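Local coordinates for protein probable tRNA pseudouridine synthase D (Methanosarcina mazei, PDB 1Z2Z) that probably converts uridine 13 of transfer RNAs to pseudouridine, as a member of the TruD family of pseudouridine synthases, at residues R57-D60 / T61-T65; L64-T67 / L68-L72; E209-E212 / T213-R217. All blocks are in the same frame, centred on the assembly; numbering follows the deposited sequence.

Contact 1: R57-D60 / T61-T65; sequences RDWD and THHLT
Trp59 and Asp60 meet the first turn of helix 61-72, which begins where the loop after strand 49-57 ends. Asp60 holds the N-cap position. Among the backbone bonds, its carbonyl O takes the N-H of Leu64 at 2.9 Å, with an N-H...O angle of 158°. This i to i+4 bond closes the first turn.

The aromatic contact is made by Trp59 and His63. The rings meet obliquely. Their planes lie 43° apart and the centroid of the six-membered ring of Trp59 is 5.2 Å from that of His63. The benzo end of the indole, at CE3 and CZ3, meets the imidazole at its edge, on the ND1 side. CG of His63 stands anti to its backbone N (chi1 -171°), which swings the imidazole back toward the indole.

The apolar contact is on one face of the indole. CG of Leu64 lies 4.0 Å above that plane, toward its rim, and Leu64 CB is 3.9 Å from Trp59 CE3. NE1 of Trp59 binds the carbonyl of Lys111, and Ile113 of strand 113-121 also touches its side chain. Replacing Trp59 by an alanine would probably open a gap beside Leu64 and leave the Lys111 carbonyl without its donor.

The predicted nucleophile Asp86 is near: its side chain is about 8 Å from that of Thr61. At the cap itself a water completes the polar contact. It donates to Asp60 OD2 at 2.7 Å and accepts from Thr61 N at 3.1 Å.

Contact 2: L64-T67 / L68-L72; sequences LTRT and LSRIL
Leu68 N donates to Leu64 O at 2.7 Å with an N-H...O angle of 164°, the shortest backbone bond of this contact. Ser69 N donates to Thr65 O at 2.8 Å. Further along, Ile71 N comes to Thr67 O at 3.2 Å, in the carbonyl plane. Arg70 N adds only a weak bond to the same oxygen. This is the i to i+4 ladder of an alpha helix, running along the later part of helix 61-72.

Side chains one turn apart lie side by side and point the same way. On the buried side, CD2 of Leu64 touches CG of Leu68 at 3.5 Å, so the two leucines form one apolar ridge. On another side, CG2 of Thr67 meets CD1 of Ile71 at 3.9 Å. The hydroxyl of Thr67 turns back instead and bonds to the carbonyl of His63.

Arg66 and Arg70 form the third pair. The bend at chi2 (-115°) lays CD of Arg66 over the centre of the Arg70 guanidinium. A second bend, at chi3, turns NE and the guanidinium beyond it. The two guanidinium planes are 49° apart, and NH2 of Arg70 lies over one face of the Arg66 group. These are like charges and no hydrogen bond joins them. The pair is modelled too close, so its exact placement is doubtful.

The helix lies against the sheet: Leu64 packs on strands 49-57 and 113-121, and Thr65 on strand 79-81. Thr67 rests on Leu110, in the loop before strand 113-121.

Contact 3: E209-E212 / T213-R217; sequences EPEE and TKNAR
Glu209 and Arg217 form a salt bridge across the N-terminal end of helix 213-223, between the loop that leads into the helix and Arg217, near the helix start. NE of Arg217 donates to OE1 of Glu209 at 2.9 Å, with an N-H...O angle of 156°. OE1 offers its syn lone pair and lies close to the guanidinium plane, at its edge. The carboxylate is turned 62° against that plane and only OE1 bonds to NE, so the pair is not a flat, two-pronged one. The extended chain of Arg217, from CG to NE, carries NE back to the loop.

Both charged groups are buried, and both have further partners. OE2 of Glu209 accepts from the backbone N of Phe206. NH2 of Arg217 makes a salt bridge to Glu240, while its NH1 lies near Arg179. The two carboxylates probably offset the positive charge gathered here.

Backbone bonds build the first turn. Lys214 N donates to Pro210 O at 2.7 Å, nearly in line with the carbonyl. The hydroxyl of Thr213 reaches the same oxygen only weakly. Asn215 N approaches Glu212 O at 3.0 Å from above the carbonyl plane. Further on, Thr213 O accepts from both Ala216 N and Arg217 N.

Packing completes the turn. The ring of Pro210 crosses Thr213 obliquely, with Pro210 CG at 3.6 Å from Thr213 CG2. CB of Glu209 lies 3.6 Å from Thr213 OG1. The Lys214 chain runs along Glu211 and bends at chi3 (-58°). Its NZ stays 5.8 Å from OE2 of Glu211, so the opposite charges do not pair. The bend leaves CE of Lys214 3.6 Å from Glu209 O.

In the fold
From the N terminus, contact 1 comes first. It closes the short loop between strand 49-57 and helix 61-72. Contact 2 follows directly on the same helix and shares Leu64 and Thr65 with contact 1. The two touch where CZ3 of Trp59 lies 4.0 Å from OG1 of Thr67. Together they run along helix 61-72, which packs on the large mixed sheet. Contact 3 follows much later and joins the loop after helix 194-202 to helix 213-223. It neither nests with nor crosses the others. Its nearest atoms are about 17 Å from contact 1 and about 20 Å from contact 2.

Contact 1: R57-D60 / T61-T65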
loop_
_atom_site.group_PDB
_atom_site.type_symbol
_atom_site.label_atom_id
_atom_site.label_comp_id
_atom_site.label_asym_id
_atom_site.label_seq_id
_atom_site.Cartn_x
_atom_site.Cartn_y
_atom_site.Cartn_z
ATOM N N ARG A 57 2.180 10.968 -19.755
ATOM C CA ARG A 57 3.594 10.760 -19.572
ATOM C C ARG A 57 4.128 11.777 -18.596
ATOM O O ARG A 57 4.113 12.983 -18.858
ATOM C CB ARG A 57 4.306 10.888 -20.915
ATOM C CG ARG A 57 5.802 10.729 -20.831
ATOM C CD ARG A 57 6.466 10.714 -22.209
ATOM N NE ARG A 57 7.915 10.465 -22.102
ATOM C CZ ARG A 57 8.788 11.289 -21.512
ATOM N NH1 ARG A 57 10.071 10.959 -21.464
ATOM N NH2 ARG A 57 8.386 12.446 -20.985
ATOM N N ASP A 58 4.588 11.291 -17.453
ATOM C CA ASP A 58 5.144 12.169 -16.437
ATOM C C ASP A 58 4.185 13.293 -16.009
ATOM O O ASP A 58 4.606 14.428 -15.766
ATOM C CB ASP A 58 6.448 12.765 -16.941
ATOM C CG ASP A 58 7.206 13.460 -15.857
ATOM O OD1 ASP A 58 8.114 14.266 -16.173
ATOM O OD2 ASP A 58 6.893 13.195 -14.678
ATOM N N TRP A 59 2.897 12.967 -15.921
ATOM C CA TRP A 59 1.877 13.927 -15.507
ATOM C C TRP A 59 1.260 13.517 -14.175
ATOM O O TRP A 59 1.156 12.333 -13.863
ATOM C CB TRP A 59 0.735 13.994 -16.516
ATOM C CG TRP A 59 0.886 14.962 -17.638
ATOM C CD1 TRP A 59 1.529 14.748 -18.821
ATOM C CD2 TRP A 59 0.255 16.243 -17.748
ATOM N NE1 TRP A 59 1.324 15.807 -19.669
ATOM C CE2 TRP A 59 0.552 16.737 -19.040
ATOM C CE3 TRP A 59 -0.529 17.015 -16.888
ATOM C CZ2 TRP A 59 0.073 17.973 -19.490
ATOM C CZ3 TRP A 59 -1.001 18.238 -17.330
ATOM C CH2 TRP A 59 -0.694 18.710 -18.626
ATOM N N ASP A 60 0.830 14.516 -13.416
ATOM C CA ASP A 60 0.179 14.315 -12.136
ATOM C C ASP A 60 -1.315 14.429 -12.404
ATOM O O ASP A 60 -1.782 15.471 -12.884
ATOM C CB ASP A 60 0.586 15.411 -11.167
ATOM C CG ASP A 60 -0.125 15.299 -9.845
ATOM O OD1 ASP A 60 -0.627 16.327 -9.352
ATOM O OD2 ASP A 60 -0.170 14.178 -9.287
ATOM N N THR A 61 -2.061 13.372 -12.088
ATOM C CA THR A 61 -3.507 13.337 -12.306
ATOM C C THR A 61 -4.253 14.581 -11.839
ATOM O O THR A 61 -5.090 15.122 -12.565
ATOM C CB THR A 61 -4.132 12.113 -11.624
ATOM O OG1 THR A 61 -3.463 10.926 -12.070
ATOM C CG2 THR A 61 -5.606 12.011 -11.977
ATOM N N HIS A 62 -3.970 15.050 -10.632
ATOM C CA HIS A 62 -4.683 16.222 -10.197
ATOM C C HIS A 62 -4.409 17.352 -11.163
ATOM O O HIS A 62 -5.340 18.039 -11.606
ATOM C CB HIS A 62 -4.306 16.616 -8.779
ATOM C CG HIS A 62 -5.144 15.945 -7.730
ATOM N ND1 HIS A 62 -5.792 14.742 -7.945
ATOM C CD2 HIS A 62 -5.401 16.278 -6.440
ATOM C CE1 HIS A 62 -6.405 14.366 -6.837
ATOM N NE2 HIS A 62 -6.181 15.280 -5.909
ATOM N N HIS A 63 -3.140 17.530 -11.527
ATOM C CA HIS A 63 -2.772 18.592 -12.451
ATOM C C HIS A 63 -3.472 18.472 -13.818
ATOM O O HIS A 63 -3.973 19.469 -14.337
ATOM C CB HIS A 63 -1.252 18.646 -12.629
ATOM C CG HIS A 63 -0.790 19.845 -13.392
ATOM N ND1 HIS A 63 -0.659 19.847 -14.764
ATOM C CD2 HIS A 63 -0.526 21.110 -12.987
ATOM C CE1 HIS A 63 -0.336 21.061 -15.172
ATOM N NE2 HIS A 63 -0.250 21.847 -14.114
ATOM N N LEU A 64 -3.537 17.260 -14.369
ATOM C CA LEU A 64 -4.176 17.019 -15.660
ATOM C C LEU A 64 -5.663 17.357 -15.644
ATOM O O LEU A 64 -6.170 18.080 -16.504
ATOM C CB LEU A 64 -4.020 15.555 -16.052
ATOM C CG LEU A 64 -4.124 15.198 -17.538
ATOM C CD1 LEU A 64 -4.419 13.704 -17.662
ATOM C CD2 LEU A 64 -5.212 15.999 -18.224
ATOM N N THR A 65 -6.367 16.796 -14.672
ATOM C CA THR A 65 -7.794 17.021 -14.535
ATOM C C THR A 65 -8.038 18.504 -14.310
ATOM O O THR A 65 -9.021 19.061 -14.788
ATOM C CB THR A 65 -8.363 16.196 -13.347
ATOM O OG1 THR A 65 -7.703 16.581 -12.136
ATOM C CG2 THR A 65 -8.117 14.715 -13.573
HETATM O O HOH W 1 -0.191 11.708 -10.313
#

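Contact 2: L64-T67 / L68-L72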
loop_
_atom_site.group_PDB
_atom_site.type_symbol
_atom_site.label_atom_id
_atom_site.label_comp_id
_atom_site.label_asym_id
_atom_site.label_seq_id
_atom_site.Cartn_x
_atom_site.Cartn_y
_atom_site.Cartn_z
ATOM N N LEU A 64 -3.537 17.260 -14.369
ATOM C CA LEU A 64 -4.176 17.019 -15.660
ATOM C C LEU A 64 -5.663 17.357 -15.644
ATOM O O LEU A 64 -6.170 18.080 -16.504
ATOM C CB LEU A 64 -4.020 15.555 -16.052
ATOM C CG LEU A 64 -4.124 15.198 -17.538
ATOM C CD1 LEU A 64 -4.419 13.704 -17.662
ATOM C CD2 LEU A 64 -5.212 15.999 -18.224
ATOM N N THR A 65 -6.367 16.796 -14.672
ATOM C CA THR A 65 -7.794 17.021 -14.535
ATOM C C THR A 65 -8.038 18.504 -14.310
ATOM O O THR A 65 -9.021 19.061 -14.788
ATOM C CB THR A 65 -8.363 16.196 -13.347
ATOM O OG1 THR A 65 -7.703 16.581 -12.136
ATOM C CG2 THR A 65 -8.117 14.715 -13.573
ATOM N N ARG A 66 -7.144 19.157 -13.586
ATOM C CA ARG A 66 -7.331 20.580 -13.352
ATOM C C ARG A 66 -7.123 21.339 -14.681
ATOM O O ARG A 66 -7.687 22.414 -14.883
ATOM C CB ARG A 66 -6.358 21.073 -12.287
ATOM C CG ARG A 66 -6.666 22.464 -11.792
ATOM C CD ARG A 66 -5.565 23.410 -12.165
ATOM N NE ARG A 66 -4.800 23.888 -11.024
ATOM C CZ ARG A 66 -3.576 24.391 -11.135
ATOM N NH1 ARG A 66 -3.007 24.462 -12.327
ATOM N NH2 ARG A 66 -2.920 24.833 -10.069
ATOM N N THR A 67 -6.318 20.761 -15.579
ATOM C CA THR A 67 -6.060 21.349 -16.884
ATOM C C THR A 67 -7.263 21.096 -17.787
ATOM O O THR A 67 -7.765 22.010 -18.434
ATOM C CB THR A 67 -4.778 20.750 -17.538
ATOM O OG1 THR A 67 -3.626 21.260 -16.871
ATOM C CG2 THR A 67 -4.679 21.113 -19.010
ATOM N N LEU A 68 -7.741 19.863 -17.837
ATOM C CA LEU A 68 -8.899 19.597 -18.673
ATOM C C LEU A 68 -10.103 20.360 -18.164
ATOM O O LEU A 68 -10.902 20.839 -18.961
ATOM C CB LEU A 68 -9.243 18.115 -18.692
ATOM C CG LEU A 68 -8.251 17.209 -19.393
ATOM C CD1 LEU A 68 -8.799 15.801 -19.323
ATOM C CD2 LEU A 68 -8.063 17.642 -20.860
ATOM N N SER A 69 -10.246 20.483 -16.846
ATOM C CA SER A 69 -11.406 21.205 -16.348
ATOM C C SER A 69 -11.376 22.672 -16.783
ATOM O O SER A 69 -12.425 23.276 -16.962
ATOM C CB SER A 69 -11.532 21.103 -14.825
ATOM O OG SER A 69 -10.826 22.129 -14.168
ATOM N N ARG A 70 -10.189 23.241 -16.981
ATOM C CA ARG A 70 -10.095 24.627 -17.407
ATOM C C ARG A 70 -10.456 24.782 -18.888
ATOM O O ARG A 70 -11.105 25.739 -19.279
ATOM C CB ARG A 70 -8.691 25.157 -17.160
ATOM C CG ARG A 70 -8.434 25.650 -15.748
ATOM C CD ARG A 70 -6.932 25.620 -15.477
ATOM N NE ARG A 70 -6.550 26.285 -14.236
ATOM C CZ ARG A 70 -5.356 26.172 -13.673
ATOM N NH1 ARG A 70 -4.423 25.410 -14.241
ATOM N NH2 ARG A 70 -5.099 26.826 -12.544
ATOM N N ILE A 71 -10.053 23.812 -19.691
ATOM C CA ILE A 71 -10.299 23.796 -21.123
ATOM C C ILE A 71 -11.762 23.534 -21.458
ATOM O O ILE A 71 -12.288 24.020 -22.475
ATOM C CB ILE A 71 -9.440 22.690 -21.778
ATOM C CG1 ILE A 71 -7.967 23.024 -21.549
ATOM C CG2 ILE A 71 -9.807 22.513 -23.237
ATOM C CD1 ILE A 71 -7.045 21.972 -22.009
ATOM N N LEU A 72 -12.416 22.728 -20.630
ATOM C CA LEU A 72 -13.820 22.408 -20.851
ATOM C C LEU A 72 -14.726 23.252 -19.940
ATOM O O LEU A 72 -15.943 23.137 -20.011
ATOM C CB LEU A 72 -14.063 20.913 -20.597
ATOM C CG LEU A 72 -13.271 19.870 -21.382
ATOM C CD1 LEU A 72 -13.337 18.547 -20.634
ATOM C CD2 LEU A 72 -13.813 19.722 -22.792
#

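Contact 3: E209-E212 / T213-R217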
loop_
_atom_site.group_PDB
_atom_site.type_symbol
_atom_site.label_atom_id
_atom_site.label_comp_id
_atom_site.label_asym_id
_atom_site.label_seq_id
_atom_site.Cartn_x
_atom_site.Cartn_y
_atom_site.Cartn_z
ATOM N N GLU A 209 11.030 14.960 5.054
ATOM C CA GLU A 209 10.473 16.302 5.001
ATOM C C GLU A 209 11.560 17.349 4.833
ATOM O O GLU A 209 12.727 17.096 5.129
ATOM C CB GLU A 209 9.701 16.591 6.290
ATOM C CG GLU A 209 8.693 15.525 6.681
ATOM C CD GLU A 209 8.057 15.820 8.020
ATOM O OE1 GLU A 209 7.380 16.864 8.134
ATOM O OE2 GLU A 209 8.241 15.015 8.957
ATOM N N PRO A 210 11.189 18.548 4.346
ATOM C CA PRO A 210 12.159 19.629 4.156
ATOM C C PRO A 210 12.689 20.083 5.510
ATOM O O PRO A 210 11.935 20.156 6.475
ATOM C CB PRO A 210 11.334 20.708 3.461
ATOM C CG PRO A 210 9.969 20.477 4.000
ATOM C CD PRO A 210 9.848 18.980 3.912
ATOM N N GLU A 211 13.982 20.394 5.571
ATOM C CA GLU A 211 14.603 20.816 6.818
ATOM C C GLU A 211 13.885 21.996 7.454
ATOM O O GLU A 211 14.182 22.373 8.589
ATOM C CB GLU A 211 16.079 21.164 6.592
ATOM C CG GLU A 211 16.320 22.415 5.757
ATOM C CD GLU A 211 16.984 23.538 6.551
ATOM O OE1 GLU A 211 17.239 24.614 5.965
ATOM O OE2 GLU A 211 17.248 23.345 7.761
ATOM N N GLU A 212 12.936 22.577 6.727
ATOM C CA GLU A 212 12.188 23.718 7.242
ATOM C C GLU A 212 11.037 23.231 8.117
ATOM O O GLU A 212 10.981 23.539 9.308
ATOM C CB GLU A 212 11.670 24.571 6.081
ATOM C CG GLU A 212 12.010 26.057 6.223
ATOM C CD GLU A 212 13.514 26.330 6.311
ATOM O OE1 GLU A 212 14.209 26.236 5.271
ATOM O OE2 GLU A 212 13.998 26.631 7.429
ATOM N N THR A 213 10.124 22.469 7.522
ATOM C CA THR A 213 8.999 21.919 8.267
ATOM C C THR A 213 9.593 20.908 9.248
ATOM O O THR A 213 9.098 20.731 10.358
ATOM C CB THR A 213 8.004 21.201 7.335
ATOM O OG1 THR A 213 8.610 20.013 6.812
ATOM C CG2 THR A 213 7.613 22.110 6.179
ATOM N N LYS A 214 10.668 20.253 8.826
ATOM C CA LYS A 214 11.347 19.283 9.671
ATOM C C LYS A 214 11.766 19.979 10.963
ATOM O O LYS A 214 11.828 19.352 12.016
ATOM C CB LYS A 214 12.590 18.733 8.959
ATOM C CG LYS A 214 13.350 17.655 9.730
ATOM C CD LYS A 214 14.827 17.606 9.333
ATOM C CE LYS A 214 15.030 17.362 7.842
ATOM N NZ LYS A 214 16.449 17.630 7.447
ATOM N N ASN A 215 12.053 21.276 10.881
ATOM C CA ASN A 215 12.464 22.033 12.062
ATOM C C ASN A 215 11.284 22.658 12.800
ATOM O O ASN A 215 11.434 23.177 13.907
ATOM C CB ASN A 215 13.488 23.116 11.681
ATOM C CG ASN A 215 14.921 22.600 11.702
ATOM O OD1 ASN A 215 15.277 21.695 10.947
ATOM N ND2 ASN A 215 15.746 23.172 12.578
ATOM N N ALA A 216 10.110 22.606 12.185
ATOM C CA ALA A 216 8.914 23.148 12.810
ATOM C C ALA A 216 8.410 22.145 13.847
ATOM O O ALA A 216 8.053 22.525 14.961
ATOM C CB ALA A 216 7.848 23.400 11.763
ATOM N N ARG A 217 8.388 20.867 13.462
ATOM C CA ARG A 217 7.946 19.773 14.329
ATOM C C ARG A 217 8.951 19.570 15.446
ATOM O O ARG A 217 8.587 19.389 16.605
ATOM C CB ARG A 217 7.817 18.468 13.534
ATOM C CG ARG A 217 6.730 18.476 12.469
ATOM C CD ARG A 217 6.718 17.168 11.699
ATOM N NE ARG A 217 5.817 17.207 10.548
ATOM C CZ ARG A 217 4.493 17.101 10.617
ATOM N NH1 ARG A 217 3.896 16.942 11.791
ATOM N NH2 ARG A 217 3.764 17.157 9.511
#